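Local structure of aldo-keto reductase family 1, member B4 (Aldose reductase) (Schistosoma japonicum, 4HBK) at residues G62-K67 and K296-N301; A68-Y73 and N97-K102; T115-E120 and Y141-P146. The protein probably reduces aldehydes, including aldose sugars, to alcohols with NADPH, as an aldose reductase of the aldo-keto reductase family. All coordinates share one frame; numbering follows the deposited sequence.

Contact 1: G62-K67 and K296-N301; sequences GAAVKK and KRIEEN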
# COMPACT_ATOMS: atom_id res chain seq x y z
N GLY A 62 -6.10 8.22 -14.55
CA GLY A 62 -7.50 8.01 -14.87
C GLY A 62 -7.66 6.86 -15.84
O GLY A 62 -8.50 5.97 -15.67
N ALA A 63 -6.82 6.86 -16.87
CA ALA A 63 -6.87 5.81 -17.89
C ALA A 63 -6.43 4.46 -17.32
O ALA A 63 -6.98 3.42 -17.68
CB ALA A 63 -6.02 6.20 -19.09
N ALA A 64 -5.44 4.49 -16.43
CA ALA A 64 -4.98 3.29 -15.74
C ALA A 64 -6.11 2.66 -14.91
O ALA A 64 -6.28 1.44 -14.92
CB ALA A 64 -3.77 3.59 -14.88
N VAL A 65 -6.87 3.49 -14.20
CA VAL A 65 -7.95 2.98 -13.36
C VAL A 65 -8.99 2.22 -14.21
O VAL A 65 -9.31 1.06 -13.94
CB VAL A 65 -8.61 4.11 -12.53
CG1 VAL A 65 -9.96 3.67 -11.98
CG2 VAL A 65 -7.68 4.55 -11.40
N LYS A 66 -9.47 2.88 -15.25
CA LYS A 66 -10.39 2.26 -16.21
C LYS A 66 -9.82 0.98 -16.83
O LYS A 66 -10.52 -0.02 -16.92
CB LYS A 66 -10.72 3.27 -17.31
CG LYS A 66 -11.76 2.83 -18.33
CD LYS A 66 -11.96 3.95 -19.35
CE LYS A 66 -13.19 3.74 -20.20
NZ LYS A 66 -12.98 2.61 -21.14
N LYS A 67 -8.56 1.00 -17.26
CA LYS A 67 -7.96 -0.18 -17.88
C LYS A 67 -7.89 -1.32 -16.87
O LYS A 67 -8.33 -2.44 -17.14
CB LYS A 67 -6.58 0.13 -18.44
CG LYS A 67 -5.80 -1.07 -18.99
CD LYS A 67 -6.46 -1.67 -20.23
CE LYS A 67 -6.72 -0.61 -21.29
NZ LYS A 67 -7.14 -1.21 -22.58
N LYS A 296 -0.23 -2.35 -21.25
CA LYS A 296 0.30 -3.70 -21.38
C LYS A 296 0.84 -4.25 -20.06
O LYS A 296 0.73 -5.44 -19.80
CB LYS A 296 1.39 -3.76 -22.45
CG LYS A 296 0.92 -3.35 -23.84
CD LYS A 296 0.46 -4.54 -24.67
CE LYS A 296 1.15 -4.55 -26.05
NZ LYS A 296 0.81 -5.77 -26.85
N ARG A 297 1.43 -3.38 -19.24
CA ARG A 297 1.97 -3.80 -17.95
C ARG A 297 0.83 -4.06 -16.97
O ARG A 297 0.85 -5.04 -16.23
CB ARG A 297 2.91 -2.75 -17.37
CG ARG A 297 4.11 -2.44 -18.24
CD ARG A 297 4.49 -3.64 -19.09
NE ARG A 297 5.79 -4.19 -18.72
CZ ARG A 297 6.95 -3.58 -18.96
NH1 ARG A 297 6.97 -2.39 -19.56
NH2 ARG A 297 8.09 -4.16 -18.60
N ILE A 298 -0.15 -3.17 -16.97
CA ILE A 298 -1.31 -3.38 -16.11
C ILE A 298 -1.90 -4.75 -16.39
O ILE A 298 -2.22 -5.49 -15.47
CB ILE A 298 -2.36 -2.29 -16.31
CG1 ILE A 298 -1.76 -0.94 -15.91
CG2 ILE A 298 -3.59 -2.60 -15.47
CD1 ILE A 298 -2.58 0.26 -16.32
N GLU A 299 -2.02 -5.10 -17.67
CA GLU A 299 -2.60 -6.39 -18.04
C GLU A 299 -1.70 -7.55 -17.63
O GLU A 299 -2.16 -8.51 -17.01
CB GLU A 299 -2.90 -6.45 -19.54
CG GLU A 299 -3.39 -7.82 -19.98
CD GLU A 299 -4.21 -7.77 -21.26
OE1 GLU A 299 -5.16 -8.57 -21.38
OE2 GLU A 299 -3.91 -6.94 -22.14
N GLU A 300 -0.43 -7.47 -17.98
CA GLU A 300 0.54 -8.49 -17.62
C GLU A 300 0.55 -8.78 -16.11
O GLU A 300 0.52 -9.94 -15.68
CB GLU A 300 1.93 -8.08 -18.12
CG GLU A 300 3.09 -8.79 -17.46
CD GLU A 300 4.45 -8.32 -18.02
OE1 GLU A 300 4.49 -7.60 -19.04
OE2 GLU A 300 5.49 -8.70 -17.43
N ASN A 301 0.58 -7.73 -15.30
CA ASN A 301 0.65 -7.89 -13.84
C ASN A 301 -0.51 -8.72 -13.28
O ASN A 301 -0.39 -9.32 -12.21
CB ASN A 301 0.69 -6.53 -13.13
CG ASN A 301 2.01 -5.80 -13.35
OD1 ASN A 301 2.99 -6.39 -13.78
ND2 ASN A 301 2.03 -4.50 -13.05
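K67 and I298 mark the nearest approach of two helical segments, their CA atoms 7.6 Å apart, and the space between the backbones is bridged mainly by one isoleucine. The delta methyl of I298 does the touching. Its CD1 reaches the methyl of A64, CB, at 3.8 Å and lies almost as near to A64 CA, at 3.9 Å, so the tip of the isoleucine rests against the helix backbone where the small alanine lets it come close. The side chain is stretched out for this: CD1 lies anti to CA about the CB-CG1 bond (chi2 168°), which extends the chain to its tip. K67 adds its aliphatic part: CG is 4.4 Å from I298 CD1, a looser approach that borders the alanine contact. Beyond CG the lysine folds back on itself (chi2 66°, chi3 52°) and carries its ammonium group away from I298; that charge is engaged in a cation-pi interaction with F295. The contact across the two segments is thus entirely apolar. In the (beta/alpha)8 barrel, helix 60-71 follows the first barrel strand, 51-52, and helix 295-302 follows the last, 287-288. I298 also packs on A68 and I71, extending the seam along helix 60-71 where the outer layer of helices comes full circle.

Contact 2: A68-Y73 and N97-K102; sequences ALEIGY and NSLRLK
Apolar packing carries the direct meeting of the two segments, with L99 reaching across to the last turn of a helix through both its methyls. CD1 of L99 lies 3.8 Å from L69 CB and 4.0 Å from L69 C, resting against the base of that side chain and the adjoining backbone. The other methyl, L99 CD2, meets E70 CG at 4.0 Å. The E70 and L99 side chains cross at about a right angle, the glutamate touching with its CG methylene; beyond CG the chain runs extended, and its carboxylate forms a salt bridge with K66. L101 points the same way as L99 but stays farther off. Hydrogen bonds shape the two helix ends rather than join them. A68 O accepts from both G72 N and Y73 N, and G72 leaves the helix with phi at 137°. The partner helix closes in a Schellman motif at R100, whose guanidinium turns back so that NH2 meets S98 O at 3.3 Å, in the carbonyl plane and on a lone pair. Both ends lie on the side of the barrel where the strands begin, one leading to strand 75-77 and the other to strand 107-112. L69 continues inward onto L92 and A95 of helix 85-98 and onto I106, while L101 touches L96, R74 and I106.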
# COMPACT_ATOMS: atom_id res chain seq x y z
N ALA A 68 -7.36 -1.02 -15.68
CA ALA A 68 -7.29 -2.01 -14.61
C ALA A 68 -8.65 -2.69 -14.36
O ALA A 68 -8.72 -3.91 -14.22
CB ALA A 68 -6.79 -1.39 -13.33
N LEU A 69 -9.70 -1.88 -14.25
CA LEU A 69 -11.01 -2.43 -13.89
C LEU A 69 -11.57 -3.29 -15.03
O LEU A 69 -12.19 -4.31 -14.78
CB LEU A 69 -12.01 -1.33 -13.49
CG LEU A 69 -11.74 -0.51 -12.22
CD1 LEU A 69 -12.77 0.62 -12.06
CD2 LEU A 69 -11.74 -1.38 -10.99
N GLU A 70 -11.31 -2.88 -16.28
CA GLU A 70 -11.70 -3.68 -17.44
C GLU A 70 -10.99 -5.03 -17.48
O GLU A 70 -11.59 -6.05 -17.82
CB GLU A 70 -11.44 -2.93 -18.76
CG GLU A 70 -12.43 -1.80 -18.98
CD GLU A 70 -12.03 -0.81 -20.07
OE1 GLU A 70 -10.87 -0.84 -20.57
OE2 GLU A 70 -12.90 0.01 -20.43
N ILE A 71 -9.71 -5.02 -17.14
CA ILE A 71 -8.91 -6.22 -17.08
C ILE A 71 -9.40 -7.19 -15.98
O ILE A 71 -9.33 -8.40 -16.14
CB ILE A 71 -7.41 -5.85 -16.90
CG1 ILE A 71 -6.84 -5.37 -18.24
CG2 ILE A 71 -6.59 -7.03 -16.35
CD1 ILE A 71 -5.57 -4.55 -18.11
N GLY A 72 -9.90 -6.66 -14.88
CA GLY A 72 -10.39 -7.51 -13.81
C GLY A 72 -10.00 -7.09 -12.40
O GLY A 72 -10.54 -7.60 -11.44
N TYR A 73 -9.05 -6.16 -12.26
CA TYR A 73 -8.69 -5.64 -10.94
C TYR A 73 -9.94 -5.18 -10.18
O TYR A 73 -10.82 -4.54 -10.76
CB TYR A 73 -7.76 -4.43 -11.07
CG TYR A 73 -6.34 -4.68 -11.55
CD1 TYR A 73 -6.07 -4.92 -12.89
CD2 TYR A 73 -5.26 -4.58 -10.66
CE1 TYR A 73 -4.76 -5.11 -13.33
CE2 TYR A 73 -3.95 -4.76 -11.09
CZ TYR A 73 -3.72 -5.02 -12.44
OH TYR A 73 -2.43 -5.21 -12.88
N ASN A 97 -20.02 2.88 -13.71
CA ASN A 97 -21.22 3.04 -14.51
C ASN A 97 -21.14 2.27 -15.82
O ASN A 97 -22.05 1.51 -16.15
CB ASN A 97 -21.50 4.52 -14.75
CG ASN A 97 -22.64 4.75 -15.72
OD1 ASN A 97 -22.44 4.82 -16.94
ND2 ASN A 97 -23.85 4.85 -15.18
N SER A 98 -20.05 2.44 -16.57
CA SER A 98 -19.93 1.78 -17.88
C SER A 98 -19.73 0.27 -17.78
O SER A 98 -20.11 -0.47 -18.69
CB SER A 98 -18.80 2.40 -18.69
OG SER A 98 -17.55 2.07 -18.11
N LEU A 99 -19.12 -0.20 -16.69
CA LEU A 99 -18.91 -1.62 -16.48
C LEU A 99 -20.05 -2.24 -15.67
O LEU A 99 -20.04 -3.45 -15.38
CB LEU A 99 -17.58 -1.87 -15.76
CG LEU A 99 -16.37 -1.37 -16.57
CD1 LEU A 99 -15.07 -1.45 -15.76
CD2 LEU A 99 -16.27 -2.16 -17.88
N ARG A 100 -21.03 -1.42 -15.32
CA ARG A 100 -22.15 -1.85 -14.48
C ARG A 100 -21.65 -2.65 -13.26
O ARG A 100 -22.10 -3.78 -13.00
CB ARG A 100 -23.18 -2.63 -15.31
CG ARG A 100 -23.93 -1.75 -16.33
CD ARG A 100 -24.05 -2.41 -17.70
NE ARG A 100 -22.75 -2.51 -18.39
CZ ARG A 100 -22.07 -3.64 -18.55
NH1 ARG A 100 -22.56 -4.80 -18.10
NH2 ARG A 100 -20.91 -3.62 -19.19
N LEU A 101 -20.72 -2.04 -12.52
CA LEU A 101 -20.24 -2.61 -11.27
C LEU A 101 -20.74 -1.79 -10.08
O LEU A 101 -20.91 -0.57 -10.18
CB LEU A 101 -18.71 -2.63 -11.24
CG LEU A 101 -17.98 -3.46 -12.28
CD1 LEU A 101 -16.48 -3.36 -12.05
CD2 LEU A 101 -18.45 -4.90 -12.22
N LYS A 102 -20.97 -2.47 -8.96
CA LYS A 102 -21.37 -1.80 -7.73
C LYS A 102 -20.16 -1.38 -6.88
O LYS A 102 -19.10 -2.01 -6.93
CB LYS A 102 -22.32 -2.69 -6.91
CG LYS A 102 -23.65 -2.99 -7.60
CD LYS A 102 -24.70 -3.60 -6.65
CE LYS A 102 -24.63 -5.12 -6.59
NZ LYS A 102 -23.38 -5.62 -5.94

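Contact 3: T115-E120 and Y141-P146; sequences TFFRPE and YLIHWP
H144, whose backbone nitrogen lies 4.1 Å from F117 CZ, has its carbonyl oxygen held by the amide nitrogen ND2 of N194 and, more weakly, by the hydroxyl of S193. These bonds fix the backbone just where it leaves the strand, and against it rests the ring of F117, the residue that supplies most of the contact. The ring leads with CZ and CE2. CZ meets the CG2 methyl of I143 at 3.5 Å, and CE1 follows at 3.8 Å, the two side chains crossing obliquely. On its other flank CE2 comes to 2.9 Å from the carbonyl oxygen of W145, closer than such a carbon and oxygen usually sit, so the exact value is doubtful. The ring is nearly coplanar with its own CA-CB bond (chi2 -5°), which sends the CE2 corner outward from its own backbone toward the W145 carbonyl. The segments belong to a beta-alpha-beta unit of the (beta/alpha)8 barrel: strand 107-112 is followed by the turn holding F117, then helix 119-133, then the parallel strand 138-143, and F117 also touches L112 on the first of these strands. The contact therefore sits at the ends of the strands where this fold places its active site. H144 turns its imidazole away from F117 (chi1 -152°) to meet W113 edge-to-face. H144 is predicted to bind substrate, and its side chain lies about 4 Å from those of K111 and of Y82, the predicted proton donor. On the outer side, T174 of helix 171-183 hydrogen-bonds F117 O through its hydroxyl and is touched by the side chain of I143.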
# COMPACT_ATOMS: atom_id res chain seq x y z
N THR A 115 1.14 15.44 7.20
CA THR A 115 0.83 16.79 7.67
C THR A 115 -0.52 16.88 8.39
O THR A 115 -0.89 17.94 8.91
CB THR A 115 0.84 17.80 6.51
OG1 THR A 115 -0.05 17.35 5.49
CG2 THR A 115 2.26 17.96 5.92
N PHE A 116 -1.25 15.77 8.42
CA PHE A 116 -2.58 15.73 9.03
C PHE A 116 -2.68 14.73 10.18
O PHE A 116 -3.78 14.29 10.52
CB PHE A 116 -3.64 15.39 7.97
CG PHE A 116 -3.62 16.30 6.77
CD1 PHE A 116 -4.27 17.53 6.79
CD2 PHE A 116 -2.96 15.93 5.61
CE1 PHE A 116 -4.24 18.37 5.68
CE2 PHE A 116 -2.93 16.76 4.50
CZ PHE A 116 -3.57 17.98 4.53
N PHE A 117 -1.54 14.37 10.79
CA PHE A 117 -1.50 13.39 11.87
C PHE A 117 -2.01 13.91 13.22
O PHE A 117 -2.45 13.13 14.07
CB PHE A 117 -0.10 12.81 12.04
CG PHE A 117 0.34 11.87 10.93
CD1 PHE A 117 -0.54 11.51 9.92
CD2 PHE A 117 1.63 11.35 10.91
CE1 PHE A 117 -0.13 10.66 8.89
CE2 PHE A 117 2.04 10.50 9.89
CZ PHE A 117 1.15 10.15 8.88
N ARG A 118 -1.96 15.22 13.43
CA ARG A 118 -2.54 15.76 14.66
C ARG A 118 -4.03 15.45 14.70
O ARG A 118 -4.72 15.56 13.68
CB ARG A 118 -2.25 17.25 14.84
CG ARG A 118 -0.81 17.50 15.23
CD ARG A 118 -0.61 18.83 15.91
NE ARG A 118 0.77 19.00 16.34
CZ ARG A 118 1.14 19.25 17.59
NH1 ARG A 118 0.22 19.37 18.55
NH2 ARG A 118 2.43 19.39 17.88
N PRO A 119 -4.52 15.03 15.87
CA PRO A 119 -5.88 14.51 16.00
C PRO A 119 -6.93 15.42 15.38
O PRO A 119 -7.85 14.92 14.74
CB PRO A 119 -6.07 14.42 17.52
CG PRO A 119 -4.68 14.22 18.06
CD PRO A 119 -3.80 15.05 17.15
N GLU A 120 -6.79 16.73 15.56
CA GLU A 120 -7.82 17.66 15.12
C GLU A 120 -7.93 17.78 13.59
O GLU A 120 -8.88 18.39 13.09
CB GLU A 120 -7.61 19.05 15.76
CG GLU A 120 -6.38 19.80 15.28
CD GLU A 120 -5.16 19.61 16.19
OE1 GLU A 120 -5.02 18.53 16.83
OE2 GLU A 120 -4.35 20.56 16.26
N TYR A 141 -7.92 2.61 5.18
CA TYR A 141 -7.27 3.90 5.36
C TYR A 141 -6.05 3.69 6.24
O TYR A 141 -6.17 3.27 7.39
CB TYR A 141 -8.24 4.88 6.03
CG TYR A 141 -7.93 6.36 5.85
CD1 TYR A 141 -7.51 6.88 4.62
CD2 TYR A 141 -8.10 7.26 6.90
CE1 TYR A 141 -7.25 8.25 4.46
CE2 TYR A 141 -7.85 8.61 6.76
CZ TYR A 141 -7.43 9.11 5.55
OH TYR A 141 -7.19 10.47 5.45
N LEU A 142 -4.88 3.98 5.69
CA LEU A 142 -3.61 3.70 6.36
C LEU A 142 -2.94 4.98 6.83
O LEU A 142 -3.00 6.00 6.15
CB LEU A 142 -2.64 3.03 5.38
CG LEU A 142 -3.11 1.78 4.66
CD1 LEU A 142 -1.96 1.24 3.82
CD2 LEU A 142 -3.59 0.74 5.67
N ILE A 143 -2.26 4.91 7.96
CA ILE A 143 -1.32 5.98 8.28
C ILE A 143 -0.10 5.84 7.37
O ILE A 143 0.58 4.80 7.38
CB ILE A 143 -0.91 5.94 9.75
CG1 ILE A 143 -2.15 6.00 10.64
CG2 ILE A 143 0.05 7.09 10.07
CD1 ILE A 143 -1.84 6.12 12.12
N HIS A 144 0.17 6.86 6.56
CA HIS A 144 1.15 6.72 5.47
C HIS A 144 2.58 6.46 5.96
O HIS A 144 3.30 5.67 5.37
CB HIS A 144 1.12 7.94 4.56
CG HIS A 144 1.51 7.66 3.15
ND1 HIS A 144 0.83 8.18 2.07
CD2 HIS A 144 2.53 6.93 2.63
CE1 HIS A 144 1.41 7.78 0.95
NE2 HIS A 144 2.44 7.02 1.26
N TRP A 145 2.96 7.16 7.04
CA TRP A 145 4.29 7.07 7.66
C TRP A 145 4.10 7.25 9.17
O TRP A 145 3.09 7.80 9.59
CB TRP A 145 5.23 8.18 7.14
CG TRP A 145 5.69 7.98 5.72
CD1 TRP A 145 5.10 8.47 4.59
CD2 TRP A 145 6.83 7.23 5.28
NE1 TRP A 145 5.81 8.07 3.47
CE2 TRP A 145 6.87 7.31 3.87
CE3 TRP A 145 7.81 6.50 5.94
CZ2 TRP A 145 7.86 6.67 3.11
CZ3 TRP A 145 8.79 5.86 5.19
CH2 TRP A 145 8.80 5.95 3.79
N PRO A 146 5.07 6.77 9.97
CA PRO A 146 5.16 7.04 11.41
C PRO A 146 5.81 8.40 11.76
O PRO A 146 6.05 8.69 12.94
CB PRO A 146 6.06 5.92 11.94
CG PRO A 146 6.63 5.21 10.72
CD PRO A 146 6.15 5.90 9.49

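Contacts 1 and 2 are neighbours, their centres about 12 Å apart, and both use helix 60-71, which packs against helix 295-302 in one and the end of helix 85-98 in the other. They meet directly where Y73 OH lies 2.6 Å from I298 O, a probable hydrogen bond. Contact 3 stands apart, its centre about 29 Å from that of contact 1, on the opposite side of the chain's centre, and about 31 Å from that of contact 2. It alone includes a predicted substrate-binding residue, H144. The predicted proton donor Y82 is about 12 Å from the A64 side chain of contact 1, whereas contact 2 is remote from the site.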